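Local coordinates for clostripain-related protein (Bacteroides thetaiotaomicron, PDB 6N9J) that probably hydrolyses peptide bonds as a secreted cysteine protease of the clostripain (C11) family, held here in a covalent complex with an irreversible peptide inhibitor, at residues F109-P122 and W126-I140. Sequence-based numbering, arbitrary orientation.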
ATOM      1  N   PHE A 109      -5.073   3.749  -1.780  1.00 15.74           N
ATOM      2  CA  PHE A 109      -5.986   2.664  -1.426  1.00 15.54           C
ATOM      3  C   PHE A 109      -5.967   2.456   0.069  1.00 15.38           C
ATOM      4  O   PHE A 109      -4.993   1.962   0.604  1.00 17.31           O
ATOM      5  CB  PHE A 109      -5.620   1.374  -2.150  1.00 14.56           C
ATOM      6  CG  PHE A 109      -5.894   1.421  -3.621  1.00 15.77           C
ATOM      7  CD1 PHE A 109      -7.193   1.438  -4.093  1.00 20.17           C
ATOM      8  CD2 PHE A 109      -4.852   1.465  -4.532  1.00 17.02           C
ATOM      9  CE1 PHE A 109      -7.448   1.499  -5.449  1.00 20.23           C
ATOM     10  CE2 PHE A 109      -5.098   1.519  -5.887  1.00 17.22           C
ATOM     11  CZ  PHE A 109      -6.393   1.538  -6.347  1.00 19.26           C
ATOM     12  N   TRP A 110      -7.064   2.841   0.719  1.00 16.21           N
ATOM     13  CA  TRP A 110      -7.212   2.829   2.174  1.00 13.61           C
ATOM     14  C   TRP A 110      -8.122   1.685   2.614  1.00 14.79           C
ATOM     15  O   TRP A 110      -9.331   1.726   2.376  1.00 18.33           O
ATOM     16  CB  TRP A 110      -7.786   4.181   2.605  1.00 15.38           C
ATOM     17  CG  TRP A 110      -7.866   4.557   4.072  1.00 17.20           C
ATOM     18  CD1 TRP A 110      -7.196   5.584   4.682  1.00 19.18           C
ATOM     19  CD2 TRP A 110      -8.729   3.998   5.076  1.00 17.04           C
ATOM     20  NE1 TRP A 110      -7.556   5.674   6.003  1.00 17.21           N
ATOM     21  CE2 TRP A 110      -8.497   4.717   6.272  1.00 16.60           C
ATOM     22  CE3 TRP A 110      -9.656   2.943   5.089  1.00 17.36           C
ATOM     23  CZ2 TRP A 110      -9.162   4.424   7.458  1.00 18.78           C
ATOM     24  CZ3 TRP A 110     -10.310   2.647   6.278  1.00 18.63           C
ATOM     25  CH2 TRP A 110     -10.057   3.382   7.444  1.00 20.44           C
ATOM     26  N   SER A 111      -7.551   0.669   3.259  1.00 16.11           N
ATOM     27  CA  SER A 111      -8.322  -0.474   3.748  1.00 17.79           C
ATOM     28  C   SER A 111      -7.434  -1.486   4.448  1.00 22.56           C
ATOM     29  O   SER A 111      -6.274  -1.208   4.771  1.00 19.39           O
ATOM     30  CB  SER A 111      -9.053  -1.183   2.604  1.00 18.54           C
ATOM     31  OG  SER A 111     -10.121  -1.966   3.090  1.00 20.50           O
ATOM     32  N   HIS A 112      -8.007  -2.666   4.679  1.00 24.54           N
ATOM     33  CA  HIS A 112      -7.241  -3.859   5.005  1.00 24.02           C
ATOM     34  C   HIS A 112      -6.439  -4.315   3.783  1.00 19.73           C
ATOM     35  O   HIS A 112      -6.799  -4.015   2.643  1.00 18.02           O
ATOM     36  CB  HIS A 112      -8.171  -4.989   5.473  1.00 27.80           C
ATOM     37  CG  HIS A 112      -8.691  -4.809   6.864  1.00 34.00           C
ATOM     38  ND1 HIS A 112      -7.900  -4.976   7.981  1.00 36.24           N
ATOM     39  CD2 HIS A 112      -9.921  -4.473   7.322  1.00 37.32           C
ATOM     40  CE1 HIS A 112      -8.620  -4.755   9.065  1.00 39.35           C
ATOM     41  NE2 HIS A 112      -9.852  -4.449   8.693  1.00 39.54           N
ATOM     42  N   GLY A 113      -5.361  -5.055   4.030  1.00 17.86           N
ATOM     43  CA  GLY A 113      -4.529  -5.594   2.971  1.00 17.33           C
ATOM     44  C   GLY A 113      -3.830  -6.854   3.444  1.00 19.67           C
ATOM     45  O   GLY A 113      -3.622  -7.043   4.647  1.00 16.73           O
ATOM     46  N   ASP A 114      -3.487  -7.728   2.502  1.00 22.43           N
ATOM     47  CA  ASP A 114      -2.734  -8.946   2.817  1.00 24.38           C
ATOM     48  C   ASP A 114      -1.950  -9.373   1.569  1.00 24.60           C
ATOM     49  O   ASP A 114      -2.010 -10.526   1.130  1.00 25.22           O
ATOM     50  CB  ASP A 114      -3.669 -10.062   3.309  1.00 25.90           C
ATOM     51  CG  ASP A 114      -2.962 -11.078   4.216  1.00 31.12           C
ATOM     52  OD1 ASP A 114      -1.733 -11.261   4.079  1.00 30.77           O
ATOM     53  OD2 ASP A 114      -3.633 -11.698   5.071  1.00 33.64           O
ATOM     54  N   GLY A 115      -1.220  -8.423   0.991  1.00 22.07           N
ATOM     55  CA  GLY A 115      -0.347  -8.722  -0.134  1.00 21.32           C
ATOM     56  C   GLY A 115      -1.023  -9.412  -1.306  1.00 18.98           C
ATOM     57  O   GLY A 115      -2.083  -8.991  -1.780  1.00 18.22           O
ATOM     58  N   TRP A 116      -0.407 -10.489  -1.772  1.00 17.69           N
ATOM     59  CA  TRP A 116      -0.858 -11.189  -2.964  1.00 17.33           C
ATOM     60  C   TRP A 116      -1.831 -12.311  -2.660  1.00 18.10           C
ATOM     61  O   TRP A 116      -2.430 -12.877  -3.576  1.00 20.06           O
ATOM     62  CB  TRP A 116       0.347 -11.766  -3.712  1.00 17.16           C
ATOM     63  CG  TRP A 116       1.095 -12.758  -2.884  1.00 19.72           C
ATOM     64  CD1 TRP A 116       2.154 -12.506  -2.064  1.00 21.14           C
ATOM     65  CD2 TRP A 116       0.831 -14.161  -2.774  1.00 21.00           C
ATOM     66  NE1 TRP A 116       2.576 -13.662  -1.457  1.00 21.63           N
ATOM     67  CE2 TRP A 116       1.778 -14.695  -1.875  1.00 23.36           C
ATOM     68  CE3 TRP A 116      -0.112 -15.020  -3.353  1.00 20.37           C
ATOM     69  CZ2 TRP A 116       1.813 -16.053  -1.541  1.00 26.14           C
ATOM     70  CZ3 TRP A 116      -0.079 -16.365  -3.016  1.00 26.23           C
ATOM     71  CH2 TRP A 116       0.877 -16.868  -2.117  1.00 26.99           C
ATOM     72  N   LEU A 117      -1.970 -12.642  -1.380  1.00 19.89           N
ATOM     73  CA  LEU A 117      -2.662 -13.875  -0.973  1.00 22.50           C
ATOM     74  C   LEU A 117      -4.081 -13.978  -1.536  1.00 23.61           C
ATOM     75  O   LEU A 117      -4.823 -12.986  -1.553  1.00 19.63           O
ATOM     76  CB  LEU A 117      -2.690 -13.981   0.554  1.00 21.97           C
ATOM     77  CG  LEU A 117      -1.308 -14.284   1.138  1.00 23.85           C
ATOM     78  CD1 LEU A 117      -1.293 -14.082   2.636  1.00 26.64           C
ATOM     79  CD2 LEU A 117      -0.928 -15.708   0.797  1.00 28.09           C
ATOM     80  N   PRO A 118      -4.445 -15.176  -2.034  1.00 23.48           N
ATOM     81  CA  PRO A 118      -5.774 -15.404  -2.610  1.00 24.14           C
ATOM     82  C   PRO A 118      -6.882 -15.415  -1.553  1.00 26.79           C
ATOM     83  O   PRO A 118      -6.672 -15.894  -0.438  1.00 27.83           O
ATOM     84  CB  PRO A 118      -5.636 -16.777  -3.274  1.00 23.94           C
ATOM     85  CG  PRO A 118      -4.564 -17.451  -2.505  1.00 24.13           C
ATOM     86  CD  PRO A 118      -3.585 -16.365  -2.161  1.00 22.67           C
ATOM     87  N   TYR A 119      -8.039 -14.860  -1.905  1.00 26.58           N
ATOM     88  CA  TYR A 119      -9.232 -14.921  -1.065  1.00 27.65           C
ATOM     89  C   TYR A 119     -10.438 -15.256  -1.930  1.00 28.17           C
ATOM     90  O   TYR A 119     -10.703 -14.568  -2.914  1.00 29.59           O
ATOM     91  CB  TYR A 119      -9.469 -13.593  -0.338  1.00 26.41           C
ATOM     92  CG  TYR A 119     -10.714 -13.596   0.528  1.00 26.94           C
ATOM     93  CD1 TYR A 119     -10.686 -14.111   1.812  1.00 25.61           C
ATOM     94  CD2 TYR A 119     -11.920 -13.081   0.054  1.00 25.91           C
ATOM     95  CE1 TYR A 119     -11.819 -14.112   2.608  1.00 24.88           C
ATOM     96  CE2 TYR A 119     -13.052 -13.080   0.835  1.00 24.32           C
ATOM     97  CZ  TYR A 119     -12.995 -13.599   2.114  1.00 25.64           C
ATOM     98  OH  TYR A 119     -14.124 -13.602   2.901  1.00 25.80           O
ATOM     99  N   ASN A 120     -11.171 -16.294  -1.560  1.00 29.14           N
ATOM    100  CA  ASN A 120     -12.350 -16.696  -2.311  1.00 33.32           C
ATOM    101  C   ASN A 120     -13.602 -15.965  -1.804  1.00 33.54           C
ATOM    102  O   ASN A 120     -14.044 -16.170  -0.666  1.00 31.50           O
ATOM    103  CB  ASN A 120     -12.524 -18.216  -2.229  1.00 39.70           C
ATOM    104  CG  ASN A 120     -13.501 -18.761  -3.267  1.00 44.43           C
ATOM    105  OD1 ASN A 120     -14.647 -19.091  -2.951  1.00 44.35           O
ATOM    106  ND2 ASN A 120     -13.044 -18.859  -4.514  1.00 46.66           N
ATOM    107  N   ASN A 121     -14.152 -15.094  -2.647  1.00 37.30           N
ATOM    108  CA  ASN A 121     -15.372 -14.350  -2.323  1.00 40.99           C
ATOM    109  C   ASN A 121     -16.637 -15.217  -2.389  1.00 48.66           C
ATOM    110  O   ASN A 121     -16.793 -16.025  -3.307  1.00 48.61           O
ATOM    111  CB  ASN A 121     -15.517 -13.147  -3.262  1.00 37.09           C
ATOM    112  CG  ASN A 121     -14.602 -11.989  -2.880  1.00 31.77           C
ATOM    113  OD1 ASN A 121     -14.646 -11.504  -1.754  1.00 28.00           O
ATOM    114  ND2 ASN A 121     -13.772 -11.541  -3.821  1.00 30.61           N
ATOM    115  N   PRO A 122     -17.548 -15.041  -1.415  1.00 54.56           N
ATOM    116  CA  PRO A 122     -18.793 -15.814  -1.317  1.00 58.54           C
ATOM    117  C   PRO A 122     -19.640 -15.781  -2.592  1.00 58.77           C
ATOM    118  O   PRO A 122     -20.199 -16.820  -2.960  1.00 58.62           O
ATOM    119  CB  PRO A 122     -19.531 -15.135  -0.162  1.00 60.10           C
ATOM    120  CG  PRO A 122     -18.449 -14.546   0.674  1.00 59.06           C
ATOM    121  CD  PRO A 122     -17.410 -14.085  -0.302  1.00 56.20           C
ATOM    122  N   TRP A 126      -4.380 -10.289  -1.070  1.00 18.05           N
ATOM    123  CA  TRP A 126      -5.561  -9.512  -1.414  1.00 19.19           C
ATOM    124  C   TRP A 126      -5.525  -8.111  -0.804  1.00 19.95           C
ATOM    125  O   TRP A 126      -4.810  -7.858   0.170  1.00 18.90           O
ATOM    126  CB  TRP A 126      -6.828 -10.244  -0.961  1.00 22.14           C
ATOM    127  CG  TRP A 126      -6.821 -10.619   0.491  1.00 23.60           C
ATOM    128  CD1 TRP A 126      -6.489 -11.837   1.022  1.00 21.18           C
ATOM    129  CD2 TRP A 126      -7.158  -9.774   1.602  1.00 23.40           C
ATOM    130  NE1 TRP A 126      -6.605 -11.798   2.391  1.00 22.82           N
ATOM    131  CE2 TRP A 126      -7.011 -10.545   2.773  1.00 23.54           C
ATOM    132  CE3 TRP A 126      -7.582  -8.444   1.720  1.00 22.59           C
ATOM    133  CZ2 TRP A 126      -7.264 -10.029   4.044  1.00 23.80           C
ATOM    134  CZ3 TRP A 126      -7.831  -7.933   2.981  1.00 21.63           C
ATOM    135  CH2 TRP A 126      -7.672  -8.724   4.126  1.00 22.71           C
ATOM    136  N   TRP A 127      -6.301  -7.196  -1.380  1.00 19.72           N
ATOM    137  CA  TRP A 127      -6.436  -5.867  -0.798  1.00 18.36           C
ATOM    138  C   TRP A 127      -7.901  -5.546  -0.524  1.00 17.43           C
ATOM    139  O   TRP A 127      -8.779  -5.879  -1.320  1.00 18.28           O
ATOM    140  CB  TRP A 127      -5.837  -4.767  -1.703  1.00 16.35           C
ATOM    141  CG  TRP A 127      -6.151  -3.397  -1.141  1.00 15.63           C
ATOM    142  CD1 TRP A 127      -5.431  -2.715  -0.201  1.00 16.86           C
ATOM    143  CD2 TRP A 127      -7.300  -2.586  -1.431  1.00 14.59           C
ATOM    144  NE1 TRP A 127      -6.052  -1.529   0.102  1.00 16.58           N
ATOM    145  CE2 TRP A 127      -7.202  -1.425  -0.640  1.00 15.31           C
ATOM    146  CE3 TRP A 127      -8.398  -2.726  -2.289  1.00 13.47           C
ATOM    147  CZ2 TRP A 127      -8.151  -0.406  -0.690  1.00 17.08           C
ATOM    148  CZ3 TRP A 127      -9.351  -1.721  -2.322  1.00 15.13           C
ATOM    149  CH2 TRP A 127      -9.220  -0.574  -1.528  1.00 16.65           C
ATOM    150  N   GLY A 128      -8.167  -4.883   0.593  1.00 12.31           N
ATOM    151  CA  GLY A 128      -9.487  -4.313   0.791  1.00 16.79           C
ATOM    152  C   GLY A 128     -10.507  -5.298   1.325  1.00 18.99           C
ATOM    153  O   GLY A 128     -10.541  -6.470   0.947  1.00 21.05           O
ATOM    154  N   GLN A 129     -11.338  -4.817   2.235  1.00 17.95           N
ATOM    155  CA  GLN A 129     -12.408  -5.636   2.763  1.00 20.24           C
ATOM    156  C   GLN A 129     -13.681  -4.817   2.849  1.00 21.84           C
ATOM    157  O   GLN A 129     -13.654  -3.636   3.198  1.00 20.40           O
ATOM    158  CB  GLN A 129     -12.041  -6.194   4.133  1.00 19.03           C
ATOM    159  CG  GLN A 129     -13.112  -7.084   4.728  1.00 20.68           C
ATOM    160  CD  GLN A 129     -12.788  -7.481   6.149  1.00 22.14           C
ATOM    161  OE1 GLN A 129     -12.303  -6.668   6.946  1.00 21.15           O
ATOM    162  NE2 GLN A 129     -13.033  -8.742   6.476  1.00 24.00           N
ATOM    163  N   ASP A 130     -14.785  -5.457   2.496  1.00 23.28           N
ATOM    164  CA  ASP A 130     -16.118  -4.911   2.676  1.00 26.37           C
ATOM    165  C   ASP A 130     -16.968  -5.999   3.325  1.00 28.71           C
ATOM    166  O   ASP A 130     -17.184  -7.051   2.718  1.00 29.72           O
ATOM    167  CB  ASP A 130     -16.699  -4.471   1.331  1.00 28.67           C
ATOM    168  CG  ASP A 130     -18.014  -3.738   1.468  1.00 32.03           C
ATOM    169  OD1 ASP A 130     -19.021  -4.385   1.850  1.00 34.39           O
ATOM    170  OD2 ASP A 130     -18.041  -2.525   1.164  1.00 30.14           O
ATOM    171  N   THR A 131     -17.428  -5.764   4.556  1.00 29.35           N
ATOM    172  CA  THR A 131     -18.257  -6.750   5.261  1.00 32.29           C
ATOM    173  C   THR A 131     -19.744  -6.374   5.290  1.00 35.16           C
ATOM    174  O   THR A 131     -20.505  -6.893   6.110  1.00 38.85           O
ATOM    175  CB  THR A 131     -17.775  -6.973   6.725  1.00 23.64           C
ATOM    176  OG1 THR A 131     -17.822  -5.743   7.455  1.00 25.09           O
ATOM    177  CG2 THR A 131     -16.361  -7.520   6.754  1.00 20.92           C
ATOM    178  N   GLY A 132     -20.157  -5.498   4.378  1.00 35.42           N
ATOM    179  CA  GLY A 132     -21.541  -5.048   4.308  1.00 36.75           C
ATOM    180  C   GLY A 132     -22.552  -6.156   4.084  1.00 38.31           C
ATOM    181  O   GLY A 132     -23.552  -6.248   4.797  1.00 39.45           O
ATOM    182  N   ASN A 133     -22.299  -6.992   3.084  1.00 37.85           N
ATOM    183  CA  ASN A 133     -23.144  -8.157   2.822  1.00 38.54           C
ATOM    184  C   ASN A 133     -22.262  -9.379   2.594  1.00 36.36           C
ATOM    185  O   ASN A 133     -21.978  -9.742   1.454  1.00 37.30           O
ATOM    186  CB  ASN A 133     -24.052  -7.916   1.613  1.00 39.08           C
ATOM    187  CG  ASN A 133     -25.026  -9.062   1.369  1.00 39.50           C
ATOM    188  OD1 ASN A 133     -25.531  -9.685   2.308  1.00 37.95           O
ATOM    189  ND2 ASN A 133     -25.292  -9.345   0.098  1.00 40.18           N
ATOM    190  N   GLY A 134     -21.823  -9.997   3.685  1.00 32.95           N
ATOM    191  CA  GLY A 134     -20.824 -11.041   3.612  1.00 32.65           C
ATOM    192  C   GLY A 134     -19.420 -10.464   3.642  1.00 32.11           C
ATOM    193  O   GLY A 134     -19.236  -9.248   3.558  1.00 33.39           O
ATOM    194  N   ASP A 135     -18.428 -11.340   3.753  1.00 29.21           N
ATOM    195  CA  ASP A 135     -17.032 -10.927   3.814  1.00 28.92           C
ATOM    196  C   ASP A 135     -16.418 -10.911   2.415  1.00 30.60           C
ATOM    197  O   ASP A 135     -16.080 -11.964   1.875  1.00 32.42           O
ATOM    198  CB  ASP A 135     -16.250 -11.872   4.730  1.00 28.56           C
ATOM    199  CG  ASP A 135     -14.873 -11.352   5.086  1.00 29.46           C
ATOM    200  OD1 ASP A 135     -14.342 -10.470   4.376  1.00 25.81           O
ATOM    201  OD2 ASP A 135     -14.307 -11.844   6.088  1.00 34.31           O
ATOM    202  N   ASN A 136     -16.286  -9.719   1.830  1.00 29.44           N
ATOM    203  CA  ASN A 136     -15.692  -9.577   0.503  1.00 27.53           C
ATOM    204  C   ASN A 136     -14.316  -8.923   0.515  1.00 24.27           C
ATOM    205  O   ASN A 136     -14.086  -7.957   1.239  1.00 23.55           O
ATOM    206  CB  ASN A 136     -16.610  -8.769  -0.407  1.00 29.48           C
ATOM    207  CG  ASN A 136     -17.909  -9.459  -0.667  1.00 30.06           C
ATOM    208  OD1 ASN A 136     -18.937  -9.090  -0.106  1.00 34.24           O
ATOM    209  ND2 ASN A 136     -17.881 -10.472  -1.517  1.00 27.91           N
ATOM    210  N   ARG A 137     -13.408  -9.455  -0.297  1.00 22.89           N
ATOM    211  CA  ARG A 137     -12.053  -8.923  -0.405  1.00 23.01           C
ATOM    212  C   ARG A 137     -11.625  -8.925  -1.863  1.00 22.56           C
ATOM    213  O   ARG A 137     -12.156  -9.690  -2.665  1.00 25.86           O
ATOM    214  CB  ARG A 137     -11.085  -9.743   0.443  1.00 25.05           C
ATOM    215  CG  ARG A 137     -11.522  -9.850   1.894  1.00 25.74           C
ATOM    216  CD  ARG A 137     -10.609 -10.705   2.717  1.00 25.36           C
ATOM    217  NE  ARG A 137     -11.271 -11.117   3.956  1.00 27.72           N
ATOM    218  CZ  ARG A 137     -10.699 -11.858   4.902  1.00 27.82           C
ATOM    219  NH1 ARG A 137      -9.443 -12.262   4.754  1.00 24.12           N
ATOM    220  NH2 ARG A 137     -11.383 -12.195   5.990  1.00 29.14           N
ATOM    221  N   MET A 138     -10.662  -8.084  -2.212  1.00 17.03           N
ATOM    222  CA  MET A 138     -10.287  -7.950  -3.611  1.00 17.72           C
ATOM    223  C   MET A 138      -8.986  -8.696  -3.918  1.00 17.30           C
ATOM    224  O   MET A 138      -7.964  -8.480  -3.279  1.00 18.74           O
ATOM    225  CB  MET A 138     -10.162  -6.460  -3.991  1.00 14.16           C
ATOM    226  CG  MET A 138     -10.544  -6.140  -5.438  1.00 20.59           C
ATOM    227  SD  MET A 138     -10.305  -4.408  -5.965  1.00 14.16           S
ATOM    228  CE  MET A 138     -11.122  -4.467  -7.547  1.00 24.18           C
ATOM    229  N   ASN A 139      -9.033  -9.583  -4.901  1.00 17.38           N
ATOM    230  CA  ASN A 139      -7.834 -10.277  -5.349  1.00 17.47           C
ATOM    231  C   ASN A 139      -7.018  -9.348  -6.248  1.00 20.83           C
ATOM    232  O   ASN A 139      -7.588  -8.537  -6.977  1.00 19.63           O
ATOM    233  CB  ASN A 139      -8.209 -11.573  -6.074  1.00 17.80           C
ATOM    234  CG  ASN A 139      -8.751 -12.636  -5.124  1.00 22.15           C
ATOM    235  OD1 ASN A 139      -7.988 -13.261  -4.388  1.00 25.60           O
ATOM    236  ND2 ASN A 139     -10.069 -12.860  -5.148  1.00 24.35           N
ATOM    237  N   ILE A 140      -5.694  -9.450  -6.190  1.00 22.28           N
ATOM    238  CA  ILE A 140      -4.836  -8.508  -6.910  1.00 22.42           C
ATOM    239  C   ILE A 140      -5.069  -8.510  -8.430  1.00 22.81           C
ATOM    240  O   ILE A 140      -5.019  -7.451  -9.046  1.00 25.23           O
ATOM    241  CB  ILE A 140      -3.341  -8.770  -6.611  1.00 23.07           C
ATOM    242  CG1 ILE A 140      -3.113  -8.811  -5.099  1.00 19.71           C
ATOM    243  CG2 ILE A 140      -2.461  -7.690  -7.250  1.00 22.05           C
ATOM    244  CD1 ILE A 140      -3.557  -7.562  -4.382  1.00 16.53           C
TER
HETATM  245  O   HOH W   1      -4.898 -11.607  -4.276  1.00 18.81           O
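Phe109, on the strand 105-110, turns its ring edge to the face of the Trp127 indole, planes 65° apart, while its CB lies 3.4 Å from Trp127 CZ2. Ser111 CB packs on the opposite indole face, clamping the ring; Trp127 NE1 is buried without a partner. Ser111 OG accepts from Gln129 N and also bonds Ala18 O. Beyond it, His112 O accepts from Gly128 N (2.6 Å), and Asp114 N donates to Trp126 O, making a single bridge around Gly113. Asp114 CB sits over the Trp126 five-membered ring; Arg137 CD covers the other face. The type II' turn 114-117 folds back so that Gly115 O and Leu117 O both receive Trp126 N, and a water links Trp116 O to Ile140 N. The Asn139 amide grips the Tyr119 backbone twice, OD1 to N (3.0 Å) and ND2 to O (2.9 Å). With CG anti to the backbone N (chi1 179°), the Tyr119 ring lies flat against the extended Arg137, guanidinium 8° from parallel, and its OH reaches Asp135 O (2.7 Å). Arg137 grips the Asp135 carboxylate side-on, NE to OD1 and NH2 to OD2, a salt bridge. Asn121 repeats the double amide grip: Arg137 N to Asn121 OD1 (2.8 Å), Asn121 ND2 to Arg137 O (2.7 Å). Gly113 hydrogen-bonds the bound peptide's backbone; His112-Gly113 matches the clan CD His-Gly motif after a core strand, consistent with an active-site loop backed by hairpin 127-138.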